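Local coordinates for protein diaminopimelate decarboxylase (Aquifex aeolicus, PDB 2P3E) that probably catalyses the pyridoxal phosphate-dependent decarboxylation of meso-diaminopimelate to L-lysine, the last step of lysine biosynthesis, as a homodimer, at residues 320-325 with 379-384. Residues are numbered along the deposited sequence; the frame is centred on the assembly and turned at random.
Sequences SIYNAY and FAMSSH
Met381, at the end of the short 3-10 turn 379-381, meets Tyr322 and Ile321 chiefly through its terminal methyl. That turn starts at Phe379, whose carbonyl O accepts a 2.9 Å hydrogen bond from Ser382 N and whose side chain packs on Tyr37 and Tyr39 of strand 36-40. Met381 runs out extended through chi2 and then bends at chi3 (86°), which turns CE off the line of the chain to lie 3.8 Å from Tyr322 OH, the two side chains arriving from opposite directions. The same methyl makes a looser apolar contact with Ile321 CD1, at 4.3 Å. Ile321 in turn lays CG1 over the centre of the Tyr322 ring, 3.7 Å above its plane, and so backs one face of the phenol. In this class-II decarboxylase, a fold that joins a pyridoxal-binding TIM barrel to a beta domain, Tyr322, its neighbour Arg318, and Tyr377 beside Met381 are probably substrate ligands, which would place Met381 at the border of the substrate pocket; the contact lies at the dimer interface, where Glu349 of the second subunit packs on Tyr322. Further along, Ser382 OG is hydrogen-bonded to Asn314 O, and His384 ND1 to Arg390 NH2 of the second subunit.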
# COMPACT_ATOMS: atom_id res chain seq x y z
N SER B 320 10.07 -3.44 1.64
CA SER B 320 9.73 -3.87 0.28
C SER B 320 9.94 -2.78 -0.76
O SER B 320 10.59 -3.01 -1.79
CB SER B 320 8.28 -4.36 0.22
OG SER B 320 7.97 -4.83 -1.09
N ILE B 321 9.39 -1.59 -0.51
CA ILE B 321 9.39 -0.55 -1.54
C ILE B 321 10.56 0.42 -1.50
O ILE B 321 10.85 1.08 -2.51
CB ILE B 321 8.02 0.20 -1.65
CG1 ILE B 321 7.77 1.07 -0.41
CG2 ILE B 321 6.88 -0.82 -1.90
CD1 ILE B 321 6.57 2.02 -0.54
N TYR B 322 11.24 0.51 -0.35
CA TYR B 322 12.39 1.41 -0.20
C TYR B 322 13.72 0.70 0.08
O TYR B 322 14.77 1.36 0.14
CB TYR B 322 12.14 2.47 0.89
CG TYR B 322 10.86 3.29 0.77
CD1 TYR B 322 10.56 4.00 -0.40
CD2 TYR B 322 9.97 3.38 1.84
CE1 TYR B 322 9.38 4.76 -0.50
CE2 TYR B 322 8.82 4.12 1.76
CZ TYR B 322 8.52 4.82 0.58
OH TYR B 322 7.36 5.58 0.51
N ASN B 323 13.68 -0.62 0.24
CA ASN B 323 14.78 -1.42 0.83
C ASN B 323 15.21 -0.84 2.17
O ASN B 323 16.38 -0.86 2.54
CB ASN B 323 15.98 -1.58 -0.14
CG ASN B 323 17.04 -2.59 0.36
OD1 ASN B 323 16.75 -3.54 1.11
ND2 ASN B 323 18.28 -2.38 -0.05
N ALA B 324 14.21 -0.33 2.91
CA ALA B 324 14.43 0.33 4.18
C ALA B 324 14.88 -0.66 5.23
O ALA B 324 14.43 -1.82 5.24
CB ALA B 324 13.14 1.05 4.64
N TYR B 325 15.78 -0.20 6.09
CA TYR B 325 16.23 -0.97 7.24
C TYR B 325 15.32 -0.70 8.45
O TYR B 325 15.16 0.45 8.91
CB TYR B 325 17.70 -0.60 7.59
CG TYR B 325 18.27 -1.42 8.73
CD1 TYR B 325 19.16 -2.47 8.48
CD2 TYR B 325 17.88 -1.19 10.05
CE1 TYR B 325 19.65 -3.25 9.52
CE2 TYR B 325 18.38 -1.96 11.10
CZ TYR B 325 19.26 -2.98 10.82
OH TYR B 325 19.74 -3.73 11.86
N PHE B 379 1.59 1.49 9.86
CA PHE B 379 0.18 1.26 9.65
C PHE B 379 -0.41 2.21 8.59
O PHE B 379 -1.32 1.83 7.86
CB PHE B 379 -0.65 1.38 10.95
CG PHE B 379 -2.04 0.83 10.81
CD1 PHE B 379 -2.30 -0.50 11.13
CD2 PHE B 379 -3.08 1.61 10.30
CE1 PHE B 379 -3.60 -1.04 10.98
CE2 PHE B 379 -4.37 1.08 10.12
CZ PHE B 379 -4.63 -0.25 10.46
N ALA B 380 0.10 3.43 8.52
CA ALA B 380 -0.40 4.45 7.60
C ALA B 380 -0.42 3.98 6.13
O ALA B 380 -1.29 4.39 5.35
CB ALA B 380 0.39 5.77 7.76
N MET B 381 0.52 3.10 5.77
CA MET B 381 0.63 2.59 4.39
C MET B 381 0.14 1.14 4.26
O MET B 381 0.28 0.53 3.20
CB MET B 381 2.07 2.73 3.87
CG MET B 381 2.61 4.16 3.96
SD MET B 381 4.26 4.37 3.22
CE MET B 381 3.83 4.67 1.53
N SER B 382 -0.45 0.61 5.33
CA SER B 382 -0.97 -0.76 5.36
C SER B 382 -2.23 -0.92 4.48
O SER B 382 -3.14 -0.05 4.45
CB SER B 382 -1.27 -1.15 6.82
OG SER B 382 -1.73 -2.48 6.92
N SER B 383 -2.25 -2.03 3.73
CA SER B 383 -3.32 -2.28 2.76
C SER B 383 -4.02 -3.61 3.07
O SER B 383 -3.76 -4.24 4.12
CB SER B 383 -2.75 -2.31 1.33
OG SER B 383 -1.99 -3.50 1.13
N HIS B 384 -4.91 -4.02 2.16
CA HIS B 384 -5.63 -5.28 2.25
C HIS B 384 -5.21 -6.26 1.16
O HIS B 384 -5.93 -7.22 0.88
CB HIS B 384 -7.15 -5.05 2.18
CG HIS B 384 -7.68 -4.31 3.36
ND1 HIS B 384 -8.49 -3.19 3.24
CD2 HIS B 384 -7.49 -4.50 4.68
CE1 HIS B 384 -8.80 -2.75 4.44
NE2 HIS B 384 -8.19 -3.52 5.34